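Local coordinates for protein glycogen synthase (PDB 6GNF) that belongs to the family of bacterial glycogen and starch synthases, two-domain proteins of the GT-B fold, and holds ADP and a glycan, at residues 172-176 with 256-260; 229-233 with 287-291; 80-84 with 131-135; 28-33 with 43-47; 58-64 with 99-105. One frame throughout, in Å; residues are numbered along the deposited sequence.

Interaction 1 (172-176 with 256-260); sequences WHTSL and NWLKA. With GLC (alpha-D-glucopyranose), chain D.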
# COMPACT_ATOMS: atom_id res chain seq x y z
N TRP A 172 4.65 -9.28 -3.07
CA TRP A 172 5.07 -10.67 -2.96
C TRP A 172 4.02 -11.67 -3.45
O TRP A 172 4.37 -12.75 -3.92
CB TRP A 172 5.50 -11.01 -1.54
CG TRP A 172 4.39 -11.07 -0.55
CD1 TRP A 172 3.96 -10.05 0.25
CD2 TRP A 172 3.57 -12.20 -0.24
NE1 TRP A 172 2.91 -10.48 1.03
CE2 TRP A 172 2.66 -11.79 0.75
CE3 TRP A 172 3.52 -13.51 -0.71
CZ2 TRP A 172 1.71 -12.66 1.29
CZ3 TRP A 172 2.58 -14.37 -0.18
CH2 TRP A 172 1.68 -13.94 0.81
N HIS A 173 2.74 -11.31 -3.35
CA HIS A 173 1.64 -12.24 -3.67
C HIS A 173 1.70 -12.75 -5.10
O HIS A 173 1.26 -13.87 -5.38
CB HIS A 173 0.27 -11.58 -3.48
CG HIS A 173 0.14 -10.78 -2.22
ND1 HIS A 173 0.35 -9.42 -2.18
CD2 HIS A 173 -0.18 -11.16 -0.96
CE1 HIS A 173 0.18 -8.99 -0.94
NE2 HIS A 173 -0.15 -10.03 -0.18
N THR A 174 2.19 -11.91 -6.00
CA THR A 174 2.25 -12.21 -7.41
C THR A 174 3.69 -12.42 -7.90
O THR A 174 3.94 -12.44 -9.11
CB THR A 174 1.63 -11.06 -8.22
OG1 THR A 174 2.42 -9.87 -8.03
CG2 THR A 174 0.19 -10.83 -7.79
N SER A 175 4.63 -12.58 -6.98
CA SER A 175 6.05 -12.58 -7.35
C SER A 175 6.53 -13.89 -7.98
O SER A 175 7.66 -13.93 -8.44
CB SER A 175 6.93 -12.21 -6.15
OG SER A 175 6.79 -13.15 -5.10
N LEU A 176 5.70 -14.93 -8.00
CA LEU A 176 6.03 -16.17 -8.72
C LEU A 176 5.62 -16.13 -10.20
O LEU A 176 6.01 -16.99 -10.99
CB LEU A 176 5.37 -17.38 -8.08
CG LEU A 176 5.73 -17.72 -6.64
CD1 LEU A 176 4.85 -18.88 -6.19
CD2 LEU A 176 7.19 -18.07 -6.47
N ASN A 256 11.55 -17.85 -0.19
CA ASN A 256 11.30 -16.42 -0.24
C ASN A 256 10.85 -16.07 -1.66
O ASN A 256 11.68 -15.97 -2.56
CB ASN A 256 12.56 -15.64 0.13
CG ASN A 256 12.32 -14.15 0.28
OD1 ASN A 256 11.71 -13.51 -0.58
ND2 ASN A 256 12.81 -13.58 1.37
N TRP A 257 9.55 -15.86 -1.83
CA TRP A 257 8.96 -15.64 -3.15
C TRP A 257 9.47 -14.35 -3.79
O TRP A 257 9.76 -14.32 -4.99
CB TRP A 257 7.44 -15.54 -3.05
CG TRP A 257 6.71 -16.82 -2.82
CD1 TRP A 257 7.22 -18.01 -2.40
CD2 TRP A 257 5.30 -17.02 -2.97
NE1 TRP A 257 6.21 -18.95 -2.30
CE2 TRP A 257 5.02 -18.35 -2.64
CE3 TRP A 257 4.25 -16.18 -3.36
CZ2 TRP A 257 3.74 -18.88 -2.69
CZ3 TRP A 257 2.96 -16.71 -3.40
CH2 TRP A 257 2.72 -18.05 -3.07
N LEU A 258 9.55 -13.28 -3.00
CA LEU A 258 9.92 -11.98 -3.54
C LEU A 258 11.33 -12.00 -4.08
O LEU A 258 11.62 -11.35 -5.07
CB LEU A 258 9.80 -10.90 -2.47
CG LEU A 258 10.03 -9.47 -2.95
CD1 LEU A 258 9.02 -9.10 -4.03
CD2 LEU A 258 9.91 -8.51 -1.78
N LYS A 259 12.22 -12.70 -3.38
CA LYS A 259 13.59 -12.91 -3.85
C LYS A 259 13.58 -13.55 -5.23
O LYS A 259 14.22 -13.05 -6.14
CB LYS A 259 14.35 -13.80 -2.88
CG LYS A 259 15.75 -14.19 -3.34
CD LYS A 259 16.55 -14.79 -2.20
CE LYS A 259 17.86 -15.42 -2.67
NZ LYS A 259 17.65 -16.65 -3.47
N ALA A 260 12.84 -14.65 -5.38
CA ALA A 260 12.72 -15.34 -6.66
C ALA A 260 12.15 -14.42 -7.74
O ALA A 260 12.57 -14.46 -8.89
CB ALA A 260 11.87 -16.59 -6.53
C1 GLC D . -0.65 -8.97 5.09
C2 GLC D . -0.18 -9.16 3.64
C3 GLC D . 0.48 -7.88 3.14
C4 GLC D . -0.49 -6.71 3.30
C5 GLC D . -0.87 -6.58 4.78
C6 GLC D . -1.78 -5.38 5.09
O2 GLC D . 0.77 -10.23 3.54
O3 GLC D . 0.89 -8.00 1.78
O4 GLC D . 0.17 -5.53 2.81
O5 GLC D . -1.49 -7.81 5.20
O6 GLC D . -3.04 -5.47 4.41
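Trp172 and Leu258 bring their CA atoms to 5.1 Å where a 3-10 turn at residues 172-173 comes up against the first turn of helix 257-264. The turn follows strand 166-170 in the N-terminal Rossmann-like domain of this GT-B protein, at the carboxyl edge of the sheet where such domains bind ligands. No hydrogen bond crosses between the segments, so shape and aromatic surface carry the contact. Leu176 supplies the clearest geometry: its CD1 sits over the centre of the six-membered ring of Trp257, 3.5 Å from the centroid and only 9° off the normal, a CH-pi contact. The two indoles meet differently, as an inclined pair with planes at 59° and Trp172 CE3 3.8 Å from Trp257 CE3. Trp172 O lies at the rim of the Trp257 ring, close to its plane. That carbonyl is also gripped from a single face by its own segment: Ser175 OG donates to Trp172 O at 2.7 Å, and Ser175 N adds a backbone bond. Across the contact, Asn256 caps the helix, its OD1 accepting from Lys259 N at 3.0 Å. Around these residues Leu217 and Leu227 pack against both Leu176 and Trp257, and Phe205 touches Trp172. With chi1 at 71°, CG of Trp172 lies between the backbone N and the carbonyl carbon, and the pyrrole N-H is directed to the bound glucose, where Trp172 NE1 donates to GLC O3 at 3.3 Å and more weakly to GLC O2.

Interaction 2 (229-233 with 287-291); sequences FNTQF and VELDA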
# COMPACT_ATOMS: atom_id res chain seq x y z
N PHE A 229 16.58 -19.22 0.76
CA PHE A 229 16.77 -18.09 1.66
C PHE A 229 17.14 -18.54 3.07
O PHE A 229 16.60 -19.53 3.56
CB PHE A 229 15.49 -17.27 1.71
CG PHE A 229 15.65 -15.94 2.36
CD1 PHE A 229 16.39 -14.94 1.76
CD2 PHE A 229 15.01 -15.67 3.56
CE1 PHE A 229 16.52 -13.69 2.36
CE2 PHE A 229 15.14 -14.43 4.16
CZ PHE A 229 15.90 -13.44 3.56
N ASN A 230 18.05 -17.82 3.70
CA ASN A 230 18.46 -18.11 5.07
C ASN A 230 18.30 -16.91 5.96
O ASN A 230 18.81 -15.85 5.64
CB ASN A 230 19.91 -18.55 5.12
CG ASN A 230 20.06 -20.04 4.99
OD1 ASN A 230 19.90 -20.60 3.91
ND2 ASN A 230 20.36 -20.71 6.10
N THR A 231 17.69 -17.11 7.12
CA THR A 231 17.43 -16.01 8.05
C THR A 231 17.10 -16.51 9.44
O THR A 231 16.84 -17.70 9.63
CB THR A 231 16.27 -15.13 7.55
OG1 THR A 231 16.04 -14.04 8.45
CG2 THR A 231 14.97 -15.95 7.45
N GLN A 232 17.06 -15.58 10.39
CA GLN A 232 16.64 -15.86 11.77
C GLN A 232 15.19 -15.44 12.03
O GLN A 232 14.66 -15.71 13.10
CB GLN A 232 17.56 -15.14 12.74
CG GLN A 232 19.01 -15.57 12.64
CD GLN A 232 19.88 -14.87 13.67
OE1 GLN A 232 19.75 -13.66 13.89
NE2 GLN A 232 20.75 -15.63 14.33
N PHE A 233 14.54 -14.84 11.04
CA PHE A 233 13.23 -14.21 11.22
C PHE A 233 12.15 -14.79 10.28
O PHE A 233 11.97 -14.31 9.16
CB PHE A 233 13.36 -12.69 11.03
CG PHE A 233 14.50 -12.07 11.80
CD1 PHE A 233 14.48 -12.00 13.19
CD2 PHE A 233 15.61 -11.55 11.13
CE1 PHE A 233 15.54 -11.43 13.89
CE2 PHE A 233 16.67 -10.98 11.83
CZ PHE A 233 16.63 -10.91 13.21
N VAL A 287 15.41 -5.23 4.42
CA VAL A 287 14.94 -6.39 5.18
C VAL A 287 15.54 -7.69 4.60
O VAL A 287 14.84 -8.64 4.22
CB VAL A 287 13.39 -6.43 5.23
CG1 VAL A 287 12.89 -7.54 6.16
CG2 VAL A 287 12.86 -5.09 5.73
N GLU A 288 16.87 -7.68 4.54
CA GLU A 288 17.71 -8.81 4.10
C GLU A 288 17.72 -9.08 2.59
O GLU A 288 18.44 -9.97 2.16
CB GLU A 288 17.38 -10.09 4.87
CG GLU A 288 17.63 -9.97 6.37
CD GLU A 288 16.83 -10.98 7.16
OE1 GLU A 288 17.42 -11.96 7.63
OE2 GLU A 288 15.59 -10.80 7.31
N LEU A 289 16.96 -8.33 1.80
CA LEU A 289 16.99 -8.49 0.34
C LEU A 289 17.79 -7.38 -0.35
O LEU A 289 17.73 -7.24 -1.57
CB LEU A 289 15.57 -8.60 -0.24
CG LEU A 289 14.85 -9.92 0.04
CD1 LEU A 289 14.93 -10.35 1.49
CD2 LEU A 289 13.39 -9.88 -0.42
N ASP A 290 18.60 -6.65 0.42
CA ASP A 290 19.38 -5.53 -0.12
C ASP A 290 20.36 -5.96 -1.21
O ASP A 290 20.52 -5.26 -2.21
CB ASP A 290 20.11 -4.77 0.99
CG ASP A 290 21.04 -5.64 1.81
OD1 ASP A 290 20.63 -6.75 2.20
OD2 ASP A 290 22.18 -5.21 2.06
N ALA A 291 21.03 -7.09 -1.01
CA ALA A 291 22.01 -7.57 -1.98
C ALA A 291 21.32 -8.06 -3.26
O ALA A 291 21.78 -7.79 -4.37
CB ALA A 291 22.89 -8.66 -1.38
O HOH W 1 18.55 -12.98 9.97
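A polar side-chain contact with a small apolar base joins Thr231 and Phe229 to Glu288 and Leu289, linking strand 228-231, an outer strand of a three-stranded antiparallel sheet, to the loop that leads into helix 290-296. The backbones stay well apart, with Thr231 CA and Glu288 CA 8.2 Å from each other, so side chains have to span the distance. Glu288 does most of this: its chain runs extended beyond CG and puts the carboxylate beside Thr231. There Thr231 OG1 donates to Glu288 OE1 at 2.6 Å, using the syn lone pair of the carboxylate. The hydroxyl is placed by chi1 of -178°, which sets OG1 opposite the backbone N and lets it accept from Phe233 N at 3.1 Å with an N-H...O angle of 158°, the defining bond of an ST turn. One water bridges the two segments, accepting from Gln232 N at 3.0 Å and donating to Glu288 OE1 at 2.8 Å. Nearer the loop backbone the contact is apolar. Phe229 turns its edge to Glu288, CZ lying 3.9 Å from CB, while Phe229 CE1 reaches Leu289 CD1 at 3.8 Å. Phe233 likewise presents an edge, its CD2 toward Glu288 OE2, with ring and carboxylate planes 70° apart. The other carboxylate oxygen, Glu288 OE2, forms a salt bridge with Arg208 NH2, from strand 208-209 at the other edge of the same three-stranded sheet. A hydroxyl and a water on one oxygen and an arginine on the other would be expected to favour the ionised carboxylate.

Interaction 3 (80-84 with 131-135); sequences VNYGQ and DNVER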
# COMPACT_ATOMS: atom_id res chain seq x y z
N VAL A 80 -5.91 -24.78 -13.59
CA VAL A 80 -4.74 -24.33 -12.84
C VAL A 80 -4.54 -25.29 -11.68
O VAL A 80 -5.38 -26.14 -11.43
CB VAL A 80 -4.91 -22.89 -12.28
CG1 VAL A 80 -4.89 -21.86 -13.40
CG2 VAL A 80 -6.18 -22.77 -11.46
N ASN A 81 -3.42 -25.13 -10.98
CA ASN A 81 -3.10 -25.96 -9.83
C ASN A 81 -3.43 -25.23 -8.54
O ASN A 81 -3.17 -24.04 -8.41
CB ASN A 81 -1.63 -26.31 -9.85
CG ASN A 81 -1.25 -27.10 -11.09
OD1 ASN A 81 -1.86 -28.12 -11.40
ND2 ASN A 81 -0.23 -26.61 -11.81
N TYR A 82 -4.10 -25.93 -7.63
CA TYR A 82 -4.27 -25.46 -6.27
C TYR A 82 -3.42 -26.38 -5.42
O TYR A 82 -3.88 -27.43 -5.00
CB TYR A 82 -5.75 -25.50 -5.84
CG TYR A 82 -5.97 -25.05 -4.41
CD1 TYR A 82 -5.86 -23.72 -4.06
CD2 TYR A 82 -6.23 -25.98 -3.41
CE1 TYR A 82 -6.04 -23.31 -2.76
CE2 TYR A 82 -6.41 -25.58 -2.11
CZ TYR A 82 -6.32 -24.25 -1.78
OH TYR A 82 -6.50 -23.88 -0.47
N GLY A 83 -2.19 -25.96 -5.15
CA GLY A 83 -1.21 -26.87 -4.57
C GLY A 83 -1.05 -28.05 -5.52
O GLY A 83 -0.89 -27.87 -6.72
N GLN A 84 -1.16 -29.26 -5.00
CA GLN A 84 -0.96 -30.44 -5.83
C GLN A 84 -2.27 -30.93 -6.44
O GLN A 84 -2.28 -31.89 -7.21
CB GLN A 84 -0.27 -31.51 -4.99
CG GLN A 84 0.87 -30.92 -4.16
CD GLN A 84 1.92 -31.93 -3.77
OE1 GLN A 84 2.16 -32.16 -2.58
NE2 GLN A 84 2.53 -32.57 -4.77
N ASP A 131 -3.45 -21.58 3.80
CA ASP A 131 -3.33 -21.93 2.39
C ASP A 131 -3.00 -20.74 1.48
O ASP A 131 -3.31 -20.77 0.29
CB ASP A 131 -4.63 -22.63 1.91
CG ASP A 131 -5.82 -21.67 1.78
OD1 ASP A 131 -5.94 -20.77 2.65
OD2 ASP A 131 -6.64 -21.83 0.85
N ASN A 132 -2.35 -19.71 2.02
CA ASN A 132 -1.96 -18.57 1.19
C ASN A 132 -1.00 -18.93 0.08
O ASN A 132 -1.02 -18.29 -1.00
CB ASN A 132 -1.40 -17.41 2.03
CG ASN A 132 -2.49 -16.46 2.53
OD1 ASN A 132 -3.68 -16.55 2.15
ND2 ASN A 132 -2.09 -15.53 3.37
N VAL A 133 -0.14 -19.92 0.33
CA VAL A 133 0.75 -20.44 -0.70
C VAL A 133 -0.07 -20.89 -1.91
O VAL A 133 0.19 -20.45 -3.02
CB VAL A 133 1.60 -21.62 -0.16
CG1 VAL A 133 2.25 -22.41 -1.29
CG2 VAL A 133 2.65 -21.11 0.81
N GLU A 134 -1.06 -21.74 -1.68
CA GLU A 134 -1.84 -22.28 -2.78
C GLU A 134 -2.69 -21.20 -3.45
O GLU A 134 -2.77 -21.14 -4.68
CB GLU A 134 -2.71 -23.44 -2.30
CG GLU A 134 -1.94 -24.68 -1.90
CD GLU A 134 -1.34 -24.63 -0.50
OE1 GLU A 134 -0.70 -25.62 -0.07
OE2 GLU A 134 -1.48 -23.59 0.19
N ARG A 135 -3.31 -20.34 -2.65
CA ARG A 135 -4.19 -19.28 -3.15
C ARG A 135 -3.48 -18.30 -4.07
O ARG A 135 -4.02 -17.93 -5.12
CB ARG A 135 -4.81 -18.50 -1.99
CG ARG A 135 -6.11 -19.09 -1.46
CD ARG A 135 -6.38 -18.74 -0.00
NE ARG A 135 -6.12 -17.34 0.31
CZ ARG A 135 -7.03 -16.37 0.33
NH1 ARG A 135 -8.31 -16.60 0.05
NH2 ARG A 135 -6.64 -15.13 0.65
O HOH W 2 -1.63 -23.20 -6.27
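A single water is gripped by three backbone groups between Gly83 and Glu134: it accepts from Gly83 N at 3.0 Å and donates to Asn81 O and to Glu134 O, each 2.8 Å away. It thereby ties the end of strand 72-82 to the first turn of helix 132-144, whose CA atoms come as close as 5.0 Å at Gly83 and Glu134. Gly83 and Gln84 form the tight turn of the beta-hairpin made by strands 72-82 and 85-96, at the edge of the large sheet of the N-terminal Rossmann-like domain. The Gly83 backbone, with phi 58° and psi -129°, fits the first corner of a type II' turn, and having no side chain it lets Glu134 CG pack 3.5 Å from Gly83 N. Beside it Tyr82 lays one ring face against Glu134, whose CB stands 3.7 Å from the ring centroid in a CH-pi contact. Glu134 then bends at chi2 (81°), and its carboxylate pairs with Lys213. At the far end of the ring, Tyr82 OH donates to Asp131 OD2, modelled at a doubtfully short 2.4 Å; the other oxygen, Asp131 OD1, forms a salt bridge with Lys112.

Interaction 4 (28-33 with 43-47); sequences STEVAP and VTEGL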
# COMPACT_ATOMS: atom_id res chain seq x y z
N SER A 28 -2.54 -8.18 -9.07
CA SER A 28 -2.46 -7.91 -7.64
C SER A 28 -3.57 -8.59 -6.87
O SER A 28 -4.53 -9.08 -7.45
CB SER A 28 -2.49 -6.40 -7.34
OG SER A 28 -3.72 -5.82 -7.62
N THR A 29 -3.46 -8.53 -5.55
CA THR A 29 -4.53 -9.00 -4.67
C THR A 29 -5.59 -7.94 -4.43
O THR A 29 -6.66 -8.26 -3.93
CB THR A 29 -3.96 -9.42 -3.31
OG1 THR A 29 -3.06 -8.39 -2.85
CG2 THR A 29 -3.18 -10.68 -3.44
N GLU A 30 -5.28 -6.68 -4.74
CA GLU A 30 -6.15 -5.56 -4.40
C GLU A 30 -6.33 -4.63 -5.58
O GLU A 30 -5.36 -4.25 -6.21
CB GLU A 30 -5.53 -4.73 -3.28
CG GLU A 30 -5.63 -5.31 -1.90
CD GLU A 30 -4.98 -4.42 -0.84
OE1 GLU A 30 -5.04 -3.17 -0.94
OE2 GLU A 30 -4.40 -5.00 0.10
N VAL A 31 -7.58 -4.23 -5.83
CA VAL A 31 -7.88 -3.15 -6.78
C VAL A 31 -9.02 -2.31 -6.21
O VAL A 31 -10.16 -2.77 -6.15
CB VAL A 31 -8.32 -3.70 -8.17
CG1 VAL A 31 -8.58 -2.54 -9.13
CG2 VAL A 31 -7.26 -4.62 -8.75
N ALA A 32 -8.72 -1.10 -5.79
CA ALA A 32 -9.75 -0.21 -5.27
C ALA A 32 -10.70 0.17 -6.40
O ALA A 32 -10.28 0.22 -7.56
CB ALA A 32 -9.13 1.05 -4.67
N PRO A 33 -11.98 0.42 -6.08
CA PRO A 33 -12.61 0.34 -4.77
C PRO A 33 -13.18 -1.05 -4.44
O PRO A 33 -13.79 -1.24 -3.42
CB PRO A 33 -13.73 1.37 -4.87
CG PRO A 33 -14.14 1.31 -6.31
CD PRO A 33 -12.93 0.88 -7.11
N VAL A 43 -3.10 2.40 -5.75
CA VAL A 43 -2.17 2.46 -6.88
C VAL A 43 -2.72 1.66 -8.07
O VAL A 43 -2.73 2.16 -9.20
CB VAL A 43 -0.78 1.94 -6.50
CG1 VAL A 43 0.12 1.88 -7.73
CG2 VAL A 43 -0.14 2.81 -5.42
N THR A 44 -3.20 0.45 -7.82
CA THR A 44 -3.71 -0.39 -8.91
C THR A 44 -5.05 0.12 -9.48
O THR A 44 -5.49 -0.32 -10.55
CB THR A 44 -3.82 -1.88 -8.51
OG1 THR A 44 -4.69 -2.02 -7.40
CG2 THR A 44 -2.49 -2.40 -8.11
N GLU A 45 -5.67 1.07 -8.79
CA GLU A 45 -6.79 1.80 -9.36
C GLU A 45 -6.29 2.96 -10.21
O GLU A 45 -6.63 3.05 -11.38
CB GLU A 45 -7.72 2.33 -8.27
CG GLU A 45 -8.95 3.04 -8.82
CD GLU A 45 -9.79 3.74 -7.76
OE1 GLU A 45 -9.47 3.64 -6.57
OE2 GLU A 45 -10.78 4.39 -8.13
N GLY A 46 -5.49 3.84 -9.61
CA GLY A 46 -5.11 5.11 -10.22
C GLY A 46 -4.13 5.07 -11.36
O GLY A 46 -4.30 5.75 -12.37
N LEU A 47 -3.07 4.28 -11.21
CA LEU A 47 -2.02 4.21 -12.22
C LEU A 47 -2.55 3.59 -13.53
O LEU A 47 -2.35 4.17 -14.60
CB LEU A 47 -0.77 3.50 -11.68
CG LEU A 47 0.38 3.20 -12.65
CD1 LEU A 47 0.82 4.44 -13.42
CD2 LEU A 47 1.56 2.59 -11.89
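Thr44 and Ser28 point their hydroxyls at one carbonyl, Glu30 O, from opposite faces of its plane. They belong to the first strand-loop-helix unit of the Rossmann-like domain: the loop after strand 23-27 folds back on helix 39-54, and the residues between carry the KTGGL sequence, the K-X-G-G-L signature of this family. Thr44 OG1 donates to Glu30 O at 2.6 Å, tilted 25° from the carbonyl plane. Ser28 OG donates to the same oxygen at 2.7 Å from the other face, and farther out of the plane, at 47°. With chi1 at 59°, Thr44 swings OG1 toward the loop, where it also nears Val31 CA at 3.4 Å, while its methyl CG2 is turned to Ser28 OG, 3.7 Å off. The Glu30 side chain leads elsewhere, its carboxylate bonding to Thr37 and Tyr121 near the bound glycan. One residue along the helix, Glu45 stretches out past Ala32, its CB lying 3.4 Å from Ala32 O. Its carboxylate thus arrives next to Ala32 and the cis-linked Pro33: OE2 forms a salt bridge with Lys306, and OE1 rests 3.2 Å from Ala32 CB.

Interaction 5 (58-64 with 99-105); sequences VCTVAPR and VDHIWVD. With SO4 (sulfate ion), chain G.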
# COMPACT_ATOMS: atom_id res chain seq x y z
N VAL A 58 -4.81 -1.49 -21.10
CA VAL A 58 -4.50 -1.81 -19.71
C VAL A 58 -5.60 -2.66 -19.09
O VAL A 58 -6.78 -2.40 -19.31
CB VAL A 58 -4.37 -0.52 -18.89
CG1 VAL A 58 -3.82 -0.81 -17.51
CG2 VAL A 58 -3.49 0.49 -19.61
N CYS A 59 -5.21 -3.67 -18.33
CA CYS A 59 -6.16 -4.45 -17.55
C CYS A 59 -5.55 -4.78 -16.20
O CYS A 59 -4.34 -4.69 -16.02
CB CYS A 59 -6.57 -5.73 -18.27
SG CYS A 59 -5.27 -6.99 -18.38
N THR A 60 -6.41 -5.11 -15.24
CA THR A 60 -5.96 -5.60 -13.95
C THR A 60 -6.53 -7.00 -13.78
O THR A 60 -7.60 -7.34 -14.32
CB THR A 60 -6.44 -4.74 -12.77
OG1 THR A 60 -7.86 -4.88 -12.64
CG2 THR A 60 -6.04 -3.27 -12.97
N VAL A 61 -5.78 -7.84 -13.07
CA VAL A 61 -6.22 -9.17 -12.71
C VAL A 61 -6.06 -9.34 -11.22
O VAL A 61 -4.97 -9.09 -10.69
CB VAL A 61 -5.37 -10.27 -13.40
CG1 VAL A 61 -5.91 -11.64 -13.05
CG2 VAL A 61 -5.35 -10.06 -14.91
N ALA A 62 -7.13 -9.77 -10.56
CA ALA A 62 -7.11 -9.95 -9.12
C ALA A 62 -8.16 -10.97 -8.73
O ALA A 62 -9.03 -11.30 -9.53
CB ALA A 62 -7.38 -8.63 -8.43
N PRO A 63 -8.10 -11.47 -7.49
CA PRO A 63 -9.10 -12.46 -7.07
C PRO A 63 -10.49 -11.88 -6.93
O PRO A 63 -10.65 -10.71 -6.58
CB PRO A 63 -8.60 -12.92 -5.70
CG PRO A 63 -7.14 -12.60 -5.71
CD PRO A 63 -7.02 -11.33 -6.49
N ARG A 64 -11.51 -12.68 -7.21
CA ARG A 64 -12.90 -12.28 -7.00
C ARG A 64 -13.30 -12.60 -5.56
O ARG A 64 -13.84 -13.65 -5.27
CB ARG A 64 -13.81 -12.99 -8.01
CG ARG A 64 -15.26 -12.52 -8.00
CD ARG A 64 -16.03 -13.28 -9.07
NE ARG A 64 -17.43 -12.89 -9.13
CZ ARG A 64 -18.47 -13.68 -8.85
NH1 ARG A 64 -18.32 -14.94 -8.46
NH2 ARG A 64 -19.68 -13.18 -8.95
N VAL A 99 -10.44 0.97 -18.39
CA VAL A 99 -9.65 -0.14 -17.86
C VAL A 99 -10.50 -1.40 -17.68
O VAL A 99 -11.60 -1.33 -17.10
CB VAL A 99 -9.01 0.21 -16.50
CG1 VAL A 99 -8.12 -0.92 -16.01
CG2 VAL A 99 -8.21 1.50 -16.58
N ASP A 100 -9.96 -2.54 -18.12
CA ASP A 100 -10.57 -3.85 -17.90
C ASP A 100 -10.13 -4.42 -16.57
O ASP A 100 -8.94 -4.51 -16.28
CB ASP A 100 -10.15 -4.83 -19.00
CG ASP A 100 -10.69 -4.44 -20.35
OD1 ASP A 100 -11.86 -4.81 -20.64
OD2 ASP A 100 -10.03 -3.73 -21.13
N HIS A 101 -11.09 -4.83 -15.75
CA HIS A 101 -10.80 -5.50 -14.50
C HIS A 101 -11.26 -6.93 -14.64
O HIS A 101 -12.42 -7.20 -14.94
CB HIS A 101 -11.53 -4.82 -13.35
CG HIS A 101 -11.20 -3.37 -13.23
ND1 HIS A 101 -9.93 -2.91 -12.95
CD2 HIS A 101 -11.97 -2.27 -13.38
CE1 HIS A 101 -9.94 -1.59 -12.92
NE2 HIS A 101 -11.16 -1.18 -13.18
N ILE A 102 -10.30 -7.85 -14.56
CA ILE A 102 -10.57 -9.26 -14.66
C ILE A 102 -10.47 -9.84 -13.26
O ILE A 102 -9.51 -9.59 -12.54
CB ILE A 102 -9.54 -9.96 -15.56
CG1 ILE A 102 -9.37 -9.23 -16.90
CG2 ILE A 102 -9.90 -11.43 -15.76
CD1 ILE A 102 -10.65 -9.01 -17.64
N TRP A 103 -11.46 -10.64 -12.89
CA TRP A 103 -11.53 -11.21 -11.56
C TRP A 103 -11.49 -12.72 -11.63
O TRP A 103 -12.31 -13.36 -12.30
CB TRP A 103 -12.81 -10.78 -10.88
CG TRP A 103 -13.08 -9.32 -10.96
CD1 TRP A 103 -14.01 -8.72 -11.73
CD2 TRP A 103 -12.41 -8.28 -10.24
NE1 TRP A 103 -13.98 -7.36 -11.53
CE2 TRP A 103 -13.02 -7.07 -10.61
CE3 TRP A 103 -11.38 -8.26 -9.30
CZ2 TRP A 103 -12.61 -5.84 -10.10
CZ3 TRP A 103 -10.97 -7.03 -8.78
CH2 TRP A 103 -11.59 -5.84 -9.19
N VAL A 104 -10.54 -13.31 -10.91
CA VAL A 104 -10.35 -14.74 -10.91
C VAL A 104 -11.27 -15.36 -9.87
O VAL A 104 -11.14 -15.09 -8.68
CB VAL A 104 -8.89 -15.10 -10.59
CG1 VAL A 104 -8.67 -16.60 -10.66
CG2 VAL A 104 -7.96 -14.38 -11.55
N ASP A 105 -12.19 -16.21 -10.32
CA ASP A 105 -13.21 -16.76 -9.45
C ASP A 105 -12.90 -18.21 -9.05
O ASP A 105 -12.67 -19.07 -9.89
CB ASP A 105 -14.57 -16.71 -10.13
CG ASP A 105 -15.68 -17.30 -9.27
OD1 ASP A 105 -16.03 -16.75 -8.20
OD2 ASP A 105 -16.23 -18.36 -9.68
S SO4 G . -21.85 -16.68 -8.99
O1 SO4 G . -21.67 -17.68 -10.07
O2 SO4 G . -20.76 -16.74 -7.99
O3 SO4 G . -23.13 -16.98 -8.30
O4 SO4 G . -21.91 -15.32 -9.57
O HOH W 3 -9.13 -6.76 -11.55
O HOH W 4 -14.00 -16.23 -6.37
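Thr60 and His101 lie side by side, and chi1 of 69° at Thr60 sets OG1 between its backbone N and carbonyl carbon, at the imidazole edge. Thr60 OG1 and His101 ND1 are thereby hydrogen-bonded at 2.9 Å; either could donate. At the other end Arg64 is extended from CG to NE and Asp105 holds its CG opposite the backbone N (chi1 179°), which carries both out alongside each other. Arg64 NH1 meets Asp105 OD1 at 2.9 Å in a salt bridge in the guanidinium plane but above the carboxylate plane. The same NH1 donates at 3.1 Å to O2 of a sulfate ion, probably from the crystallisation liquor, and NH2 to its O4; Arg90 is also hydrogen-bonded to it and pairs with Asp105 OD2. The parallel backbone ladder, in the large, mostly parallel sheet of the N-terminal Rossmann-like domain, starts with a weak bond from Asp100 N to Val58 O; its axes are 4.6 Å apart and inclined at 26°. Thr60 N to Asp100 O and Ile102 N to Thr60 O follow, each 2.8 Å. Val61 CG1 touches Val104 CG2 at 3.7 Å on one face; on the other, Ala62 CB lies 3.9 Å from Trp103 CZ3. Helix 132-144 covers the face of Val61, Pro63 and Val104, helix 39-54 packs on Val58 and Val99, and strand 85-96 borders strand 99-105 antiparallel on its far side.

In the fold
All five contacts lie in the N-terminal domain. Every touching residue is buried in interactions 1 and 5, whereas 2, 3 and 4 include partly exposed ones (Glu288, Tyr82, Glu45) and Pro33 of interaction 4 is exposed. Interaction 5 rests on a backbone ladder within the large sheet; interaction 4, joined to it through Ser28 N and Val61 O, relies on side-chain hydroxyls. Interactions 1 and 4 touch through His173 and Thr29 near the bound glycan, aromatic surface dominating in 1. Interaction 2 packs on interaction 1 where Phe229 meets Asn256, yet holds by a carboxylate and water. Interaction 3, its centre about 24 Å from the centre of the chain, shares helix 132-144 with the cover of interaction 5.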